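PDB 3MZ2: glycerophosphoryl diester phosphodiesterase from Parabacteroides distasonis, which probably hydrolyses glycerophosphodiesters, releasing an alcohol and glycerol phosphate. Local coordinates for residues A[8-16]-A[127-135]; A[38-48]-A[78-87]. All blocks are in the same frame, centred on the assembly; numbering follows the deposited sequence.

Contact 1. Residues A[8-16]-A[127-135]; sequences GMNTLQISN and RWARGKTIL
Lys132 and Leu12 carry this contact, where the N-terminal strand 10-12 of a TIM-barrel protein lies against the turn between helix 122-129 and barrel strand 135-137. The strand also pairs antiparallel with 289-291, so both chain ends meet near this turn. One backbone hydrogen bond joins the segments. Leu12 N donates to Lys132 O over 2.9 Å, nearly straight at 166°. Thr11 CA makes a longer CA-H...O contact with the same oxygen. Water 1 lies within hydrogen-bonding reach of both Lys132 O and Asn10 O.

The side chains form two groups. In the first, made by Leu12, Ile14 and Ile134, Leu12 CG stands anti to its carbonyl carbon (chi1 -52°), and the CD1 branch reaches Ile134 CD1 at 3.8 Å. Ile14 brings its own CD1 to the same methyl, with Ile14 CD1 and Ile134 CD1 3.6 Å apart. Both side chains cross that of Ile134 at about a right angle. Leu20 of helix 17-23 and Thr63 of strand 63-70 also pack on Ile134.

The second group is Met9, Thr11, Trp128 and Lys132. Lys132 points its CB away from strand 10-12, yet CB stays 4.2 Å from Thr11 CG2. Its CD sits over one face of the Trp128 ring, toward the rim. The selenium of Met9, a selenomethionine, meets this ring at the edge, with SE 4.2 Å from Trp128 CZ2. Leu57 of helix 50-59 touches both Met9 and Trp128. Gly131 has a positive phi (85°), and a CB there would press on the carbonyl oxygen of Arg130. The Lys132 chain is straight until chi4, where it bends and sends NZ to the in-plane lone pair of Trp128 O, 2.9 Å away.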
loop_
_atom_site.group_PDB
_atom_site.type_symbol
_atom_site.label_atom_id
_atom_site.label_comp_id
_atom_site.label_asym_id
_atom_site.label_seq_id
_atom_site.Cartn_x
_atom_site.Cartn_y
_atom_site.Cartn_z
ATOM N N GLY A 8 -23.577 -27.956 -2.961
ATOM C CA GLY A 8 -24.054 -27.403 -4.269
ATOM C C GLY A 8 -23.647 -25.934 -4.420
ATOM O O GLY A 8 -24.091 -25.091 -3.635
HETATM N N MSE A 9 -22.833 -25.622 -5.424
HETATM C CA MSE A 9 -22.270 -24.275 -5.605
HETATM C C MSE A 9 -22.499 -23.708 -7.020
HETATM O O MSE A 9 -22.458 -24.438 -8.031
HETATM C CB MSE A 9 -20.753 -24.244 -5.339
HETATM C CG MSE A 9 -20.337 -24.156 -3.844
HETATM SE SE MSE A 9 -18.454 -24.399 -3.814
HETATM C CE MSE A 9 -18.491 -26.169 -4.710
ATOM N N ASN A 10 -22.737 -22.415 -7.075
ATOM C CA ASN A 10 -22.709 -21.668 -8.333
ATOM C C ASN A 10 -21.268 -21.531 -8.787
ATOM O O ASN A 10 -20.373 -21.185 -7.973
ATOM C CB ASN A 10 -23.295 -20.277 -8.156
ATOM C CG ASN A 10 -24.774 -20.296 -7.871
ATOM O OD1 ASN A 10 -25.585 -20.456 -8.769
ATOM N ND2 ASN A 10 -25.129 -20.053 -6.630
ATOM N N THR A 11 -21.043 -21.781 -10.072
ATOM C CA THR A 11 -19.737 -21.660 -10.656
ATOM C C THR A 11 -19.745 -20.753 -11.884
ATOM O O THR A 11 -20.774 -20.540 -12.545
ATOM C CB THR A 11 -19.134 -23.050 -11.055
ATOM O OG1 THR A 11 -19.956 -23.683 -12.049
ATOM C CG2 THR A 11 -18.990 -23.917 -9.815
ATOM N N LEU A 12 -18.578 -20.190 -12.166
ATOM C CA LEU A 12 -18.318 -19.593 -13.457
ATOM C C LEU A 12 -17.609 -20.609 -14.379
ATOM O O LEU A 12 -16.797 -21.428 -13.921
ATOM C CB LEU A 12 -17.467 -18.347 -13.295
ATOM C CG LEU A 12 -17.931 -17.274 -12.311
ATOM C CD1 LEU A 12 -16.879 -16.136 -12.209
ATOM C CD2 LEU A 12 -19.315 -16.720 -12.701
ATOM N N GLN A 13 -17.899 -20.533 -15.660
ATOM C CA GLN A 13 -17.378 -21.464 -16.658
ATOM C C GLN A 13 -16.487 -20.734 -17.643
ATOM O O GLN A 13 -16.952 -20.226 -18.665
ATOM C CB GLN A 13 -18.541 -22.179 -17.336
ATOM C CG GLN A 13 -19.366 -22.934 -16.280
ATOM C CD GLN A 13 -18.618 -24.149 -15.730
ATOM O OE1 GLN A 13 -17.924 -24.097 -14.680
ATOM N NE2 GLN A 13 -18.721 -25.244 -16.458
ATOM N N ILE A 14 -15.205 -20.647 -17.283
ATOM C CA ILE A 14 -14.205 -19.849 -17.981
ATOM C C ILE A 14 -13.022 -20.774 -18.187
ATOM O O ILE A 14 -12.296 -21.081 -17.250
ATOM C CB ILE A 14 -13.866 -18.581 -17.153
ATOM C CG1 ILE A 14 -15.097 -17.645 -17.086
ATOM C CG2 ILE A 14 -12.678 -17.846 -17.755
ATOM C CD1 ILE A 14 -14.985 -16.508 -16.152
ATOM N N SER A 15 -12.844 -21.269 -19.407
ATOM C CA SER A 15 -11.857 -22.331 -19.640
ATOM C C SER A 15 -10.473 -21.809 -19.987
ATOM O O SER A 15 -9.522 -22.571 -19.934
ATOM C CB SER A 15 -12.245 -23.272 -20.793
ATOM O OG SER A 15 -13.578 -23.723 -20.742
ATOM N N ASN A 16 -10.361 -20.545 -20.380
ATOM C CA ASN A 16 -9.080 -20.016 -20.855
ATOM C C ASN A 16 -9.123 -18.496 -20.847
ATOM O O ASN A 16 -10.143 -17.942 -20.529
ATOM C CB ASN A 16 -8.765 -20.579 -22.262
ATOM C CG ASN A 16 -9.891 -20.308 -23.263
ATOM O OD1 ASN A 16 -10.476 -19.236 -23.259
ATOM N ND2 ASN A 16 -10.217 -21.300 -24.098
ATOM N N ARG A 127 -5.821 -23.317 -6.260
ATOM C CA ARG A 127 -6.151 -24.700 -6.630
ATOM C C ARG A 127 -7.654 -24.963 -6.558
ATOM O O ARG A 127 -8.239 -25.600 -7.437
ATOM C CB ARG A 127 -5.412 -25.695 -5.729
ATOM C CG ARG A 127 -3.899 -25.750 -5.969
ATOM C CD ARG A 127 -3.286 -27.069 -5.432
ATOM N NE ARG A 127 -4.010 -28.224 -5.941
ATOM C CZ ARG A 127 -4.119 -29.380 -5.297
ATOM N NH1 ARG A 127 -3.517 -29.538 -4.126
ATOM N NH2 ARG A 127 -4.815 -30.377 -5.836
ATOM N N TRP A 128 -8.285 -24.432 -5.526
ATOM C CA TRP A 128 -9.738 -24.538 -5.348
ATOM C C TRP A 128 -10.535 -23.728 -6.351
ATOM O O TRP A 128 -11.569 -24.147 -6.822
ATOM C CB TRP A 128 -10.089 -24.064 -3.944
ATOM C CG TRP A 128 -11.573 -23.984 -3.707
ATOM C CD1 TRP A 128 -12.412 -25.026 -3.370
ATOM C CD2 TRP A 128 -12.395 -22.837 -3.848
ATOM N NE1 TRP A 128 -13.710 -24.570 -3.275
ATOM C CE2 TRP A 128 -13.724 -23.233 -3.578
ATOM C CE3 TRP A 128 -12.148 -21.494 -4.177
ATOM C CZ2 TRP A 128 -14.805 -22.311 -3.595
ATOM C CZ3 TRP A 128 -13.234 -20.593 -4.231
ATOM C CH2 TRP A 128 -14.533 -21.021 -3.950
ATOM N N ALA A 129 -10.034 -22.564 -6.707
ATOM C CA ALA A 129 -10.797 -21.653 -7.555
ATOM C C ALA A 129 -10.930 -22.163 -9.000
ATOM O O ALA A 129 -11.889 -21.815 -9.688
ATOM C CB ALA A 129 -10.169 -20.262 -7.526
ATOM N N ARG A 130 -9.948 -22.927 -9.477
ATOM C CA ARG A 130 -9.913 -23.354 -10.876
ATOM C C ARG A 130 -11.205 -24.096 -11.227
ATOM O O ARG A 130 -11.498 -25.135 -10.618
ATOM C CB ARG A 130 -8.713 -24.268 -11.112
ATOM C CG ARG A 130 -8.394 -24.576 -12.583
ATOM C CD ARG A 130 -7.219 -25.559 -12.660
ATOM N NE ARG A 130 -6.992 -26.171 -13.967
ATOM C CZ ARG A 130 -6.110 -27.151 -14.169
ATOM N NH1 ARG A 130 -5.390 -27.612 -13.149
ATOM N NH2 ARG A 130 -5.943 -27.662 -15.384
ATOM N N GLY A 131 -11.967 -23.574 -12.195
ATOM C CA GLY A 131 -13.233 -24.205 -12.605
ATOM C C GLY A 131 -14.452 -23.829 -11.788
ATOM O O GLY A 131 -15.565 -24.333 -12.057
ATOM N N LYS A 132 -14.253 -22.999 -10.758
ATOM C CA LYS A 132 -15.345 -22.515 -9.935
ATOM C C LYS A 132 -15.557 -21.003 -9.987
ATOM O O LYS A 132 -16.697 -20.542 -10.000
ATOM C CB LYS A 132 -15.155 -22.912 -8.486
ATOM C CG LYS A 132 -15.007 -24.389 -8.260
ATOM C CD LYS A 132 -14.871 -24.671 -6.783
ATOM C CE LYS A 132 -14.527 -26.129 -6.551
ATOM N NZ LYS A 132 -13.116 -26.592 -6.922
ATOM N N THR A 133 -14.478 -20.220 -9.969
ATOM C CA THR A 133 -14.576 -18.781 -9.816
ATOM C C THR A 133 -13.276 -18.117 -10.339
ATOM O O THR A 133 -12.453 -18.757 -10.977
ATOM C CB THR A 133 -14.840 -18.423 -8.315
ATOM O OG1 THR A 133 -15.050 -17.003 -8.166
ATOM C CG2 THR A 133 -13.695 -18.838 -7.420
ATOM N N ILE A 134 -13.128 -16.834 -10.082
ATOM C CA ILE A 134 -11.951 -16.068 -10.425
ATOM C C ILE A 134 -11.546 -15.371 -9.153
ATOM O O ILE A 134 -12.394 -14.811 -8.461
ATOM C CB ILE A 134 -12.281 -14.976 -11.467
ATOM C CG1 ILE A 134 -12.946 -15.546 -12.691
ATOM C CG2 ILE A 134 -11.016 -14.132 -11.852
ATOM C CD1 ILE A 134 -13.707 -14.562 -13.472
ATOM N N LEU A 135 -10.268 -15.398 -8.812
ATOM C CA LEU A 135 -9.750 -14.663 -7.697
ATOM C C LEU A 135 -9.128 -13.364 -8.195
ATOM O O LEU A 135 -8.577 -13.291 -9.324
ATOM C CB LEU A 135 -8.660 -15.519 -7.008
ATOM C CG LEU A 135 -9.055 -16.924 -6.533
ATOM C CD1 LEU A 135 -7.838 -17.640 -5.940
ATOM C CD2 LEU A 135 -10.221 -16.853 -5.583
HETATM O O HOH W 1 -19.094 -18.547 -9.133
#

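Contact 2. Residues A[38-48]-A[78-87]; sequences RGGRGKGYPEN and LFHDDTLERT. With SO4 (sulfate ion), chain G; SO4 (sulfate ion), chain C.
The backbones of 38-48 and 78-87 come close at Asn48 and Leu78, where the CA atoms are 5.6 Å apart. Between Arg38 and His80 they are wider. Segment 38-48 is a loop with a type II turn from Gly42 to Tyr45. Asn48 N bonds back to Arg38 O and closes its base. Water 4 links Asn48 O to Leu78 O, and water 2 links Glu47 OE1, Asn48 ND2 and His80 N. Asn48 ND2 also donates to Asp67 of strand 63-70.

Glu47 and Arg86 form the central salt bridge. Arg86 grips the carboxylate end-on, NH1 to Glu47 OE2 at 2.7 Å and NH2 to Glu47 OE1 at 2.8 Å. A bend at chi3 (61°) also lets Arg86 hold Asp81 side-on, with NE on the syn lone pair of Asp81 OD2. Thr87 CG2 lies over the centre of one guanidinium face. O4 of sulfate G lies over the opposite face. Glu47 OE2 takes two further bonds, from Arg38 NH1 and Arg41 NH1. With an alanine at Arg86, Glu47 and Asp81 would probably lose the cation they share, though Arg38, Arg41 and His80 would still bond to one oxygen of each pair.

The Arg38 guanidinium stacks on His80, centres 3.8 Å apart and planes at 27°. Arg38 NE donates to O1 of sulfate C over 2.9 Å, almost straight at 177°. His80 NE2 reaches O4 of the same ion at 3.2 Å, while His80 ND1 donates to Asp81 OD1 at 2.7 Å. Arg41 NH1 binds O2 of sulfate G at 2.7 Å.

Both sulfates probably come from the crystallisation liquor. This anion-binding cluster, on loops that follow strands 33-36 and 76-78, is consistent with the phosphate-binding active site of a GDPD-family TIM barrel.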
loop_
_atom_site.group_PDB
_atom_site.type_symbol
_atom_site.label_atom_id
_atom_site.label_comp_id
_atom_site.label_asym_id
_atom_site.label_seq_id
_atom_site.Cartn_x
_atom_site.Cartn_y
_atom_site.Cartn_z
ATOM N N ARG A 38 -12.679 -9.075 0.122
ATOM C CA ARG A 38 -11.837 -9.825 1.063
ATOM C C ARG A 38 -12.440 -11.191 1.255
ATOM O O ARG A 38 -12.360 -11.736 2.341
ATOM C CB ARG A 38 -11.677 -9.112 2.421
ATOM C CG ARG A 38 -11.104 -7.712 2.411
ATOM C CD ARG A 38 -10.978 -7.157 3.832
ATOM N NE ARG A 38 -10.782 -5.708 3.932
ATOM C CZ ARG A 38 -11.093 -4.972 5.000
ATOM N NH1 ARG A 38 -11.587 -5.534 6.090
ATOM N NH2 ARG A 38 -10.885 -3.656 4.994
ATOM N N GLY A 39 -13.108 -11.708 0.216
ATOM C CA GLY A 39 -13.837 -12.931 0.225
ATOM C C GLY A 39 -15.304 -12.954 0.591
ATOM O O GLY A 39 -15.947 -13.962 0.454
ATOM N N GLY A 40 -15.867 -11.817 1.019
ATOM C CA GLY A 40 -17.169 -11.795 1.700
ATOM C C GLY A 40 -17.001 -12.220 3.160
ATOM O O GLY A 40 -15.993 -12.842 3.525
ATOM N N ARG A 41 -17.968 -11.878 3.999
ATOM C CA ARG A 41 -17.962 -12.283 5.382
ATOM C C ARG A 41 -19.361 -12.243 5.967
ATOM O O ARG A 41 -20.282 -11.623 5.410
ATOM C CB ARG A 41 -17.070 -11.390 6.201
ATOM C CG ARG A 41 -17.590 -9.949 6.302
ATOM C CD ARG A 41 -16.523 -8.968 6.794
ATOM N NE ARG A 41 -17.109 -7.661 7.043
ATOM C CZ ARG A 41 -16.433 -6.533 7.309
ATOM N NH1 ARG A 41 -15.103 -6.500 7.302
ATOM N NH2 ARG A 41 -17.107 -5.410 7.531
ATOM N N GLY A 42 -19.487 -12.880 7.109
ATOM C CA GLY A 42 -20.756 -12.978 7.838
ATOM C C GLY A 42 -20.626 -13.771 9.101
ATOM O O GLY A 42 -19.535 -14.256 9.417
ATOM N N LYS A 43 -21.727 -13.911 9.825
ATOM C CA LYS A 43 -21.729 -14.684 11.057
ATOM C C LYS A 43 -21.261 -16.113 10.792
ATOM O O LYS A 43 -21.833 -16.824 9.950
ATOM C CB LYS A 43 -23.117 -14.705 11.730
ATOM C CG LYS A 43 -23.076 -15.488 13.022
ATOM N N GLY A 44 -20.203 -16.526 11.480
ATOM C CA GLY A 44 -19.569 -17.813 11.211
ATOM C C GLY A 44 -18.656 -17.936 9.987
ATOM O O GLY A 44 -18.128 -19.022 9.722
ATOM N N TYR A 45 -18.481 -16.840 9.244
ATOM C CA TYR A 45 -17.756 -16.840 7.967
ATOM C C TYR A 45 -16.761 -15.681 7.932
ATOM O O TYR A 45 -17.059 -14.569 7.521
ATOM C CB TYR A 45 -18.752 -16.828 6.787
ATOM C CG TYR A 45 -19.511 -18.133 6.717
ATOM C CD1 TYR A 45 -18.852 -19.278 6.360
ATOM C CD2 TYR A 45 -20.856 -18.231 7.087
ATOM C CE1 TYR A 45 -19.475 -20.477 6.296
ATOM C CE2 TYR A 45 -21.495 -19.481 7.056
ATOM C CZ TYR A 45 -20.777 -20.589 6.637
ATOM O OH TYR A 45 -21.294 -21.869 6.554
ATOM N N PRO A 46 -15.522 -15.958 8.354
ATOM C CA PRO A 46 -14.496 -14.937 8.319
ATOM C C PRO A 46 -14.045 -14.474 6.919
ATOM O O PRO A 46 -14.139 -15.215 5.933
ATOM C CB PRO A 46 -13.322 -15.621 9.029
ATOM C CG PRO A 46 -13.914 -16.783 9.779
ATOM C CD PRO A 46 -15.041 -17.224 8.937
ATOM N N GLU A 47 -13.555 -13.249 6.847
ATOM C CA GLU A 47 -12.783 -12.729 5.693
ATOM C C GLU A 47 -11.681 -13.672 5.319
ATOM O O GLU A 47 -11.118 -14.318 6.213
ATOM C CB GLU A 47 -12.027 -11.468 6.119
ATOM C CG GLU A 47 -12.837 -10.300 6.257
ATOM C CD GLU A 47 -12.064 -9.098 6.770
ATOM O OE1 GLU A 47 -10.787 -9.018 6.721
ATOM O OE2 GLU A 47 -12.791 -8.178 7.176
ATOM N N ASN A 48 -11.354 -13.709 4.025
ATOM C CA ASN A 48 -10.160 -14.428 3.539
ATOM C C ASN A 48 -10.091 -15.860 4.084
ATOM O O ASN A 48 -9.054 -16.319 4.577
ATOM C CB ASN A 48 -8.886 -13.629 3.870
ATOM C CG ASN A 48 -8.668 -12.455 2.942
ATOM O OD1 ASN A 48 -8.516 -12.626 1.729
ATOM N ND2 ASN A 48 -8.608 -11.240 3.505
ATOM N N LEU A 78 -3.609 -15.676 2.896
ATOM C CA LEU A 78 -4.649 -14.674 2.694
ATOM C C LEU A 78 -5.003 -14.121 4.063
ATOM O O LEU A 78 -5.486 -14.877 4.898
ATOM C CB LEU A 78 -5.897 -15.309 2.096
ATOM C CG LEU A 78 -5.657 -16.068 0.796
ATOM C CD1 LEU A 78 -6.957 -16.548 0.176
ATOM C CD2 LEU A 78 -4.863 -15.277 -0.196
ATOM N N PHE A 79 -4.790 -12.828 4.259
ATOM C CA PHE A 79 -5.053 -12.174 5.518
ATOM C C PHE A 79 -4.910 -10.659 5.295
ATOM O O PHE A 79 -3.850 -10.202 4.849
ATOM C CB PHE A 79 -4.043 -12.638 6.598
ATOM C CG PHE A 79 -4.497 -12.342 7.986
ATOM C CD1 PHE A 79 -5.345 -13.226 8.647
ATOM C CD2 PHE A 79 -4.124 -11.168 8.619
ATOM C CE1 PHE A 79 -5.799 -12.949 9.900
ATOM C CE2 PHE A 79 -4.598 -10.892 9.878
ATOM C CZ PHE A 79 -5.417 -11.791 10.516
ATOM N N HIS A 80 -5.939 -9.886 5.622
ATOM C CA HIS A 80 -5.925 -8.466 5.259
ATOM C C HIS A 80 -4.995 -7.578 6.099
ATOM O O HIS A 80 -4.182 -6.848 5.558
ATOM C CB HIS A 80 -7.339 -7.881 5.281
ATOM C CG HIS A 80 -7.370 -6.417 4.954
ATOM N ND1 HIS A 80 -7.205 -5.447 5.927
ATOM C CD2 HIS A 80 -7.415 -5.762 3.772
ATOM C CE1 HIS A 80 -7.222 -4.255 5.349
ATOM N NE2 HIS A 80 -7.372 -4.416 4.050
ATOM N N ASP A 81 -5.170 -7.630 7.407
ATOM C CA ASP A 81 -4.560 -6.646 8.328
ATOM C C ASP A 81 -3.090 -6.896 8.603
ATOM O O ASP A 81 -2.588 -8.022 8.464
ATOM C CB ASP A 81 -5.265 -6.629 9.682
ATOM C CG ASP A 81 -6.696 -6.160 9.619
ATOM O OD1 ASP A 81 -7.147 -5.591 8.590
ATOM O OD2 ASP A 81 -7.406 -6.383 10.621
ATOM N N ASP A 82 -2.454 -5.818 9.076
ATOM C CA ASP A 82 -1.071 -5.820 9.514
ATOM C C ASP A 82 -0.937 -6.485 10.883
ATOM O O ASP A 82 0.147 -6.766 11.321
ATOM C CB ASP A 82 -0.506 -4.362 9.591
ATOM C CG ASP A 82 -0.445 -3.686 8.230
ATOM O OD1 ASP A 82 -0.310 -4.394 7.184
ATOM O OD2 ASP A 82 -0.567 -2.450 8.189
ATOM N N THR A 83 -2.032 -6.662 11.595
ATOM C CA THR A 83 -1.975 -7.363 12.887
ATOM C C THR A 83 -3.033 -8.465 12.878
ATOM O O THR A 83 -4.043 -8.365 12.170
ATOM C CB THR A 83 -2.187 -6.385 14.066
ATOM O OG1 THR A 83 -3.522 -5.850 14.040
ATOM C CG2 THR A 83 -1.212 -5.257 13.978
ATOM N N LEU A 84 -2.799 -9.507 13.663
ATOM C CA LEU A 84 -3.706 -10.673 13.729
ATOM C C LEU A 84 -5.011 -10.513 14.510
ATOM O O LEU A 84 -5.909 -11.279 14.260
ATOM C CB LEU A 84 -2.938 -11.886 14.278
ATOM C CG LEU A 84 -1.828 -12.434 13.384
ATOM C CD1 LEU A 84 -0.814 -13.320 14.181
ATOM C CD2 LEU A 84 -2.497 -13.184 12.250
ATOM N N GLU A 85 -5.138 -9.511 15.407
ATOM C CA GLU A 85 -6.256 -9.441 16.374
ATOM C C GLU A 85 -7.676 -9.312 15.834
ATOM O O GLU A 85 -8.571 -9.935 16.388
ATOM C CB GLU A 85 -6.067 -8.322 17.418
ATOM C CG GLU A 85 -4.928 -8.559 18.387
ATOM C CD GLU A 85 -3.578 -8.072 17.873
ATOM O OE1 GLU A 85 -3.504 -7.587 16.719
ATOM O OE2 GLU A 85 -2.580 -8.182 18.628
ATOM N N ARG A 86 -7.918 -8.520 14.781
ATOM C CA ARG A 86 -9.294 -8.324 14.308
ATOM C C ARG A 86 -9.972 -9.594 13.764
ATOM O O ARG A 86 -11.117 -9.878 14.101
ATOM C CB ARG A 86 -9.369 -7.179 13.262
ATOM C CG ARG A 86 -10.821 -6.813 12.859
ATOM C CD ARG A 86 -10.858 -5.680 11.822
ATOM N NE ARG A 86 -10.166 -6.074 10.600
ATOM C CZ ARG A 86 -10.735 -6.643 9.536
ATOM N NH1 ARG A 86 -12.057 -6.829 9.456
ATOM N NH2 ARG A 86 -9.970 -6.984 8.515
ATOM N N THR A 87 -9.289 -10.358 12.907
ATOM C CA THR A 87 -9.956 -11.474 12.246
ATOM C C THR A 87 -9.337 -12.822 12.623
ATOM O O THR A 87 -9.546 -13.816 11.915
ATOM C CB THR A 87 -9.946 -11.309 10.721
ATOM O OG1 THR A 87 -8.606 -11.374 10.259
ATOM C CG2 THR A 87 -10.569 -9.960 10.324
HETATM S S SO4 G . -13.518 -3.237 8.201
HETATM O O1 SO4 G . -14.205 -3.742 9.397
HETATM O O2 SO4 G . -13.788 -4.135 7.085
HETATM O O3 SO4 G . -14.013 -1.893 7.896
HETATM O O4 SO4 G . -12.058 -3.203 8.352
HETATM S S SO4 C . -9.659 -2.971 1.440
HETATM O O1 SO4 C . -9.600 -4.424 1.608
HETATM O O2 SO4 C . -10.203 -2.697 0.108
HETATM O O3 SO4 C . -10.523 -2.325 2.445
HETATM O O4 SO4 C . -8.295 -2.441 1.687
HETATM O O HOH W 2 -8.497 -10.709 6.525
HETATM O O HOH W 3 -8.918 -13.085 7.812
HETATM O O HOH W 4 -7.524 -15.245 6.716
#

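In the fold
Contact 2 is nested along the chain inside the loop closed by contact 1: 8-16 comes first, then 38-48, 78-87 and 127-135. The centres are 22 Å apart and the nearest atoms about 6 Å, so the two do not touch. Helix 50-59 and strand 63-70 lie between the segments in sequence and pack on both contacts. Helix 122-129 ends in contact 1 and covers Leu78 of contact 2. Contact 1 fastens the N-terminal strand to the turn leading into barrel strand 135-137. Contact 2 gathers loops into a polar pocket that holds sulfate. Its 78-87 segment also meets the second subunit, through Thr83 among others.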